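Local structure of phenylacetaldehyde dehydrogenase (Burkholderia cenocepacia, 4O5H) at residues F17-A22 and P348-A353; R61-D66 and I236-G241; A168-E173 and S503-M508. The protein probably catalyses the NAD+-dependent oxidation of phenylacetaldehyde to phenylacetate, as a member of the aldehyde dehydrogenase family. All coordinates share one frame; numbering follows the deposited sequence.

How the contacts relate
The three contacts lie well apart, contacts 1 and 3 on opposite sides of the chain's centre with their own centres about 53 Å from each other. Contact 1 is a surface contact of loops, made by apolar side chains and an aromatic ring lying over a turn's backbone and an aspartate. Contact 2, about 26 Å from it between centres, is buried and rests on two hydrogen bonds to main-chain carbonyls, beside a bridging water. Contact 3 pairs strands 166-181 and 501-509, about 33 Å from the chain's centre; it combines a backbone ladder with a salt-bridge network and a tyrosine-valine contact. It alone is touched by the second subunit. No secondary-structure element is shared between them.

Contact 1 of 3, residues F17-A22 and P348-A353; sequences FALLDA and PGMDPA
The ring of F17 lies over the backbone of the turn at M350 and D351. With CG of F17 beside its backbone N and anti to the carbonyl carbon (chi1 -74°), one ring face covers M350 O and D351 CA; the latter makes a CH-pi contact, 3.8 Å from the ring centroid. An extended chi1 of -179° carries the D351 carboxylate to the far end of the ring, F17 CZ standing 3.3 Å from D351 CG, with ring and carboxylate planes 35° apart. P352 CD approaches F17 CE1 obliquely at 4.0 Å. D351 is fixed from within its own loop, because A353 N donates to D351 OD1 at 2.8 Å, from above the carboxylate plane. M350 bends at both chi2 and chi3, which brings its methyl CE back to L19 CD2 (3.7 Å), the two side chains crossing at about a right angle; CE also approaches A18 O. Helices 109-120 and 124-145 flank the pair: M350 touches R110 and V124, and L19 touches E114. The arrangement is that of an N-terminal arm, leading into helix 21-28, laid across a type I beta turn (P348 to D351) that runs into an Asx turn at D351.

Contact 2 of 3, residues R61-D66 and I236-G241; sequences RVPEAD and IVTGYG. With EDO (1,2-ethanediol), chain G.
T238 meets the end of strand 57-63 and the loop after it through its hydroxyl and its carbonyl. Its OG1 donates to P63 O at 2.6 Å, arriving 23° out of the carbonyl plane, while T238 O accepts from A65 N at 2.9 Å. The hydroxyl reaches P63 because chi1 of 48° sets OG1 between the backbone N and the carbonyl carbon. V62 CG2 makes an apolar contact with T238 CB at 3.9 Å, and P63 CD lies beside the hydroxyl, 3.5 Å from T238 OG1. Farther along, the backbones come close, E64 CA and G239 CA lying 4.3 Å apart, and the extended side chain of E64 runs obliquely past the Y240 ring: E64 CD is 3.6 Å from Y240 CE2, and OE2 lies at the ring edge, in its plane. A water joins the two backbones, donating to A65 O and accepting from Y240 N at 2.8 Å. G239 lies in the turn after strand 234-236, Y240 is the N-cap and G241 begins helix 241-250, a strand-turn-helix unit that fits the Rossmann-like coenzyme domain of the family. Around this shell, M33 of strand 33-35 packs on P63, A65 and T238, while L218 of helix 215-227 touches V62 and T238. K208 NZ bonds to G239 O and E211 OE1 accepts from G241 N; EDO O1 donates to G241 O, the diol being probably a crystallisation additive.

Contact 3 of 3, residues A168-E173 and S503-M508; sequences AYTRKE and SKSVMM
K504 and R171 form a hydrogen-bonded antiparallel pair, K504 N to R171 O (2.9 Å) and R171 N to K504 O. The K504 side chain lies alongside that of R171 and bends at chi3 (-75°), bringing NZ to the syn lone pair of E173 OE2 at 2.8 Å. R171 presents the edge bearing NE and NH2 to the same oxygen; NE takes the anti lone pair, and NH2 comes from that side but out of the carboxylate plane. Three donors thus converge on OE2, and the E173 carboxylate probably eases the repulsion between R171 and K504. K504 NZ also donates to I461 O and V458 O of the second subunit. S505 sets OG 3.8 Å from T170 CG2 and bonds to P479 O of the second subunit. V506 pairs with Y169, whose chi1 of 65° puts CG between backbone N and carbonyl carbon; V506 CB makes a CH-pi contact over the ring face, 3.7 Å from the centroid. M508 CE comes to the ring edge near Y169 OH (3.8 Å). The strand pair fits the oligomerisation arm of aldehyde dehydrogenases: strand 166-181 also pairs with 153-154, and S505 to M508 form a parallel ladder with a strand of the second subunit, carrying the sheet across the interface.

Contact 1 of 3, residues F17-A22 and P348-A353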
# COMPACT_ATOMS: atom_id res chain seq x y z
N PHE A 17 23.53 -37.01 -14.06
CA PHE A 17 24.51 -35.97 -13.75
C PHE A 17 24.83 -36.00 -12.29
O PHE A 17 23.95 -36.24 -11.49
CB PHE A 17 23.91 -34.63 -14.18
CG PHE A 17 23.92 -34.47 -15.67
CD1 PHE A 17 25.15 -34.27 -16.33
CD2 PHE A 17 22.77 -34.64 -16.42
CE1 PHE A 17 25.21 -34.18 -17.72
CE2 PHE A 17 22.83 -34.55 -17.80
CZ PHE A 17 24.05 -34.33 -18.46
N ALA A 18 26.09 -35.78 -11.93
CA ALA A 18 26.53 -36.00 -10.55
C ALA A 18 25.94 -34.94 -9.65
O ALA A 18 25.69 -33.83 -10.06
CB ALA A 18 28.04 -35.97 -10.47
N LEU A 19 25.72 -35.29 -8.39
CA LEU A 19 25.23 -34.36 -7.41
C LEU A 19 26.22 -34.34 -6.28
O LEU A 19 26.86 -35.34 -6.01
CB LEU A 19 23.90 -34.85 -6.85
CG LEU A 19 22.70 -34.85 -7.78
CD1 LEU A 19 21.51 -35.42 -7.05
CD2 LEU A 19 22.41 -33.45 -8.26
N LEU A 20 26.29 -33.21 -5.59
CA LEU A 20 27.11 -33.15 -4.39
C LEU A 20 26.58 -34.16 -3.39
O LEU A 20 25.37 -34.39 -3.29
CB LEU A 20 27.11 -31.74 -3.77
CG LEU A 20 27.78 -30.63 -4.58
CD1 LEU A 20 27.60 -29.32 -3.86
CD2 LEU A 20 29.26 -30.90 -4.77
N ASP A 21 27.49 -34.68 -2.58
CA ASP A 21 27.10 -35.48 -1.43
C ASP A 21 26.09 -34.74 -0.54
O ASP A 21 25.12 -35.36 -0.05
CB ASP A 21 28.32 -35.87 -0.60
CG ASP A 21 29.21 -36.90 -1.29
OD1 ASP A 21 28.81 -37.50 -2.32
OD2 ASP A 21 30.32 -37.13 -0.75
N ALA A 22 26.31 -33.45 -0.30
CA ALA A 22 25.42 -32.69 0.58
C ALA A 22 23.98 -32.67 0.01
O ALA A 22 23.02 -32.77 0.77
CB ALA A 22 25.92 -31.26 0.80
N PRO A 348 17.26 -31.60 -19.24
CA PRO A 348 17.28 -31.49 -17.78
C PRO A 348 18.21 -30.38 -17.28
O PRO A 348 19.30 -30.15 -17.82
CB PRO A 348 17.75 -32.86 -17.31
CG PRO A 348 18.28 -33.57 -18.50
CD PRO A 348 17.80 -32.88 -19.73
N GLY A 349 17.77 -29.71 -16.23
CA GLY A 349 18.49 -28.56 -15.71
C GLY A 349 19.87 -28.88 -15.19
O GLY A 349 20.76 -28.02 -15.19
N MET A 350 20.07 -30.11 -14.77
CA MET A 350 21.37 -30.49 -14.27
C MET A 350 22.43 -30.70 -15.37
O MET A 350 23.61 -30.78 -15.05
CB MET A 350 21.26 -31.73 -13.40
CG MET A 350 20.74 -31.48 -12.00
SD MET A 350 21.83 -30.42 -11.01
CE MET A 350 23.38 -31.30 -11.12
N ASP A 351 22.03 -30.72 -16.64
CA ASP A 351 22.97 -30.85 -17.75
C ASP A 351 23.49 -29.46 -18.09
O ASP A 351 22.70 -28.57 -18.38
CB ASP A 351 22.26 -31.46 -18.97
CG ASP A 351 23.17 -31.65 -20.20
OD1 ASP A 351 24.25 -31.06 -20.30
OD2 ASP A 351 22.72 -32.39 -21.09
N PRO A 352 24.83 -29.27 -18.08
CA PRO A 352 25.36 -27.94 -18.31
C PRO A 352 25.07 -27.46 -19.72
O PRO A 352 25.11 -26.27 -19.96
CB PRO A 352 26.87 -28.10 -18.12
CG PRO A 352 27.13 -29.49 -17.69
CD PRO A 352 25.84 -30.23 -17.59
N ALA A 353 24.75 -28.35 -20.65
CA ALA A 353 24.37 -27.93 -21.99
C ALA A 353 22.96 -27.34 -22.08
O ALA A 353 22.62 -26.72 -23.07
CB ALA A 353 24.51 -29.09 -22.95

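Contact 2 of 3, residues R61-D66 and I236-G241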
# COMPACT_ATOMS: atom_id res chain seq x y z
N ARG A 61 9.45 -35.61 -0.00
CA ARG A 61 8.14 -35.29 0.52
C ARG A 61 8.27 -34.25 1.62
O ARG A 61 9.21 -34.28 2.40
CB ARG A 61 7.50 -36.54 1.09
CG ARG A 61 7.43 -37.68 0.08
CD ARG A 61 6.92 -38.94 0.74
NE ARG A 61 5.48 -38.88 0.95
CZ ARG A 61 4.79 -39.77 1.67
NH1 ARG A 61 5.40 -40.81 2.27
NH2 ARG A 61 3.46 -39.62 1.80
N VAL A 62 7.34 -33.32 1.69
CA VAL A 62 7.35 -32.29 2.73
C VAL A 62 5.99 -32.25 3.43
O VAL A 62 4.99 -32.76 2.88
CB VAL A 62 7.70 -30.90 2.18
CG1 VAL A 62 9.06 -30.93 1.49
CG2 VAL A 62 6.61 -30.37 1.25
N PRO A 63 5.92 -31.64 4.64
CA PRO A 63 4.63 -31.54 5.27
C PRO A 63 3.60 -30.77 4.47
O PRO A 63 3.93 -29.77 3.83
CB PRO A 63 4.93 -30.84 6.59
CG PRO A 63 6.36 -31.23 6.87
CD PRO A 63 6.98 -31.14 5.50
N GLU A 64 2.36 -31.23 4.58
CA GLU A 64 1.20 -30.53 4.05
C GLU A 64 0.44 -29.84 5.20
O GLU A 64 -0.42 -30.44 5.85
CB GLU A 64 0.29 -31.53 3.34
CG GLU A 64 -0.86 -30.83 2.64
CD GLU A 64 -2.12 -31.64 2.55
OE1 GLU A 64 -2.10 -32.86 2.31
OE2 GLU A 64 -3.15 -31.03 2.71
N ALA A 65 0.76 -28.57 5.44
CA ALA A 65 0.23 -27.82 6.59
C ALA A 65 -1.21 -27.44 6.38
O ALA A 65 -1.61 -27.18 5.27
CB ALA A 65 1.02 -26.55 6.79
N ASP A 66 -1.98 -27.47 7.45
CA ASP A 66 -3.32 -26.88 7.43
C ASP A 66 -3.33 -25.61 8.29
O ASP A 66 -2.26 -25.14 8.74
CB ASP A 66 -4.43 -27.92 7.74
CG ASP A 66 -4.46 -28.38 9.22
OD1 ASP A 66 -3.83 -27.78 10.09
OD2 ASP A 66 -5.13 -29.37 9.52
N ILE A 236 8.74 -21.35 8.64
CA ILE A 236 8.55 -21.81 7.27
C ILE A 236 7.55 -22.94 7.23
O ILE A 236 7.79 -24.01 7.78
CB ILE A 236 9.84 -22.28 6.63
CG1 ILE A 236 10.90 -21.19 6.71
CG2 ILE A 236 9.62 -22.62 5.14
CD1 ILE A 236 12.29 -21.58 6.24
N VAL A 237 6.43 -22.70 6.55
CA VAL A 237 5.33 -23.66 6.49
C VAL A 237 5.09 -24.10 5.08
O VAL A 237 5.00 -23.24 4.20
CB VAL A 237 4.02 -23.10 7.10
CG1 VAL A 237 4.17 -22.90 8.59
CG2 VAL A 237 3.63 -21.76 6.51
N THR A 238 4.96 -25.40 4.85
CA THR A 238 4.84 -25.93 3.47
C THR A 238 3.43 -26.45 3.30
O THR A 238 2.79 -26.80 4.29
CB THR A 238 5.83 -27.06 3.21
OG1 THR A 238 5.80 -28.02 4.30
CG2 THR A 238 7.24 -26.50 3.07
N GLY A 239 2.92 -26.41 2.07
CA GLY A 239 1.55 -26.89 1.79
C GLY A 239 0.89 -26.20 0.63
O GLY A 239 1.55 -25.45 -0.09
N TYR A 240 -0.42 -26.39 0.49
CA TYR A 240 -1.15 -25.82 -0.63
C TYR A 240 -1.52 -24.38 -0.41
O TYR A 240 -1.80 -23.95 0.72
CB TYR A 240 -2.43 -26.61 -0.88
CG TYR A 240 -2.17 -28.03 -1.29
CD1 TYR A 240 -1.59 -28.29 -2.51
CD2 TYR A 240 -2.49 -29.11 -0.45
CE1 TYR A 240 -1.33 -29.58 -2.91
CE2 TYR A 240 -2.23 -30.42 -0.85
CZ TYR A 240 -1.65 -30.63 -2.07
OH TYR A 240 -1.36 -31.90 -2.49
N GLY A 241 -1.51 -23.63 -1.51
CA GLY A 241 -1.98 -22.25 -1.53
C GLY A 241 -3.40 -22.10 -1.02
O GLY A 241 -3.66 -21.20 -0.25
C1 EDO G . -3.29 -18.19 -1.34
O1 EDO G . -4.39 -19.04 -1.66
C2 EDO G . -1.88 -18.78 -1.52
O2 EDO G . -1.25 -18.65 -2.83
O HOH W 1 -1.84 -27.42 2.66

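Contact 3 of 3, residues A168-E173 and S503-M508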
# COMPACT_ATOMS: atom_id res chain seq x y z
N ALA A 168 9.18 17.90 17.20
CA ALA A 168 8.43 16.94 16.37
C ALA A 168 9.34 16.13 15.43
O ALA A 168 10.31 16.67 14.91
CB ALA A 168 7.39 17.68 15.53
N TYR A 169 9.08 14.83 15.35
CA TYR A 169 9.89 13.90 14.61
C TYR A 169 9.10 12.66 14.25
O TYR A 169 8.00 12.50 14.69
CB TYR A 169 11.15 13.52 15.38
CG TYR A 169 10.94 12.75 16.68
CD1 TYR A 169 10.69 13.41 17.88
CD2 TYR A 169 11.02 11.37 16.70
CE1 TYR A 169 10.50 12.69 19.06
CE2 TYR A 169 10.85 10.64 17.90
CZ TYR A 169 10.58 11.32 19.07
OH TYR A 169 10.40 10.64 20.24
N THR A 170 9.64 11.85 13.34
CA THR A 170 9.09 10.58 12.96
C THR A 170 10.06 9.46 13.34
O THR A 170 11.31 9.64 13.33
CB THR A 170 8.73 10.48 11.46
OG1 THR A 170 9.91 10.61 10.68
CG2 THR A 170 7.74 11.57 11.07
N ARG A 171 9.49 8.33 13.72
CA ARG A 171 10.20 7.08 14.00
C ARG A 171 9.77 6.07 13.02
O ARG A 171 8.58 6.02 12.66
CB ARG A 171 9.73 6.45 15.28
CG ARG A 171 10.16 7.12 16.52
CD ARG A 171 9.43 6.60 17.76
NE ARG A 171 9.41 5.16 17.93
CZ ARG A 171 10.38 4.42 18.44
NH1 ARG A 171 11.51 4.95 18.89
NH2 ARG A 171 10.21 3.12 18.50
N LYS A 172 10.68 5.23 12.58
CA LYS A 172 10.29 4.16 11.70
C LYS A 172 10.33 2.89 12.52
O LYS A 172 11.36 2.57 13.09
CB LYS A 172 11.18 4.14 10.46
CG LYS A 172 10.88 5.30 9.54
CD LYS A 172 11.58 5.14 8.21
CE LYS A 172 11.29 6.35 7.32
NZ LYS A 172 12.27 6.30 6.18
N GLU A 173 9.19 2.26 12.72
CA GLU A 173 9.13 1.06 13.53
C GLU A 173 8.93 -0.11 12.60
O GLU A 173 8.41 0.06 11.51
CB GLU A 173 7.98 1.18 14.51
CG GLU A 173 8.16 2.41 15.42
CD GLU A 173 7.11 2.52 16.50
OE1 GLU A 173 6.03 1.91 16.35
OE2 GLU A 173 7.37 3.24 17.50
N SER A 503 5.42 4.26 10.09
CA SER A 503 5.91 5.54 10.56
C SER A 503 5.08 6.01 11.75
O SER A 503 3.84 5.94 11.72
CB SER A 503 5.82 6.55 9.41
OG SER A 503 6.41 7.78 9.75
N LYS A 504 5.73 6.44 12.81
CA LYS A 504 5.08 7.03 13.97
C LYS A 504 5.54 8.47 14.08
O LYS A 504 6.74 8.72 14.26
CB LYS A 504 5.42 6.25 15.25
CG LYS A 504 4.91 6.89 16.55
CD LYS A 504 5.34 6.13 17.79
CE LYS A 504 4.54 4.86 17.97
NZ LYS A 504 5.17 3.96 19.00
N SER A 505 4.61 9.41 13.99
CA SER A 505 4.92 10.79 14.26
C SER A 505 4.86 11.05 15.79
O SER A 505 4.00 10.54 16.46
CB SER A 505 3.96 11.71 13.55
OG SER A 505 4.13 11.61 12.16
N VAL A 506 5.79 11.85 16.29
CA VAL A 506 5.86 12.22 17.68
C VAL A 506 5.92 13.74 17.77
O VAL A 506 6.74 14.37 17.09
CB VAL A 506 7.12 11.62 18.35
CG1 VAL A 506 7.15 11.94 19.84
CG2 VAL A 506 7.12 10.10 18.16
N MET A 507 5.08 14.33 18.61
CA MET A 507 5.01 15.77 18.71
C MET A 507 4.88 16.17 20.16
O MET A 507 3.87 15.91 20.79
CB MET A 507 3.81 16.29 17.91
CG MET A 507 3.69 17.81 17.87
SD MET A 507 2.15 18.38 17.06
CE MET A 507 2.55 18.82 15.42
N MET A 508 5.93 16.81 20.67
CA MET A 508 6.04 17.14 22.09
C MET A 508 5.95 18.64 22.29
O MET A 508 6.72 19.40 21.73
CB MET A 508 7.36 16.68 22.63
CG MET A 508 7.66 15.22 22.40
SD MET A 508 8.89 14.60 23.56
CE MET A 508 9.15 12.95 22.97
O HOH W 2 4.38 0.78 18.24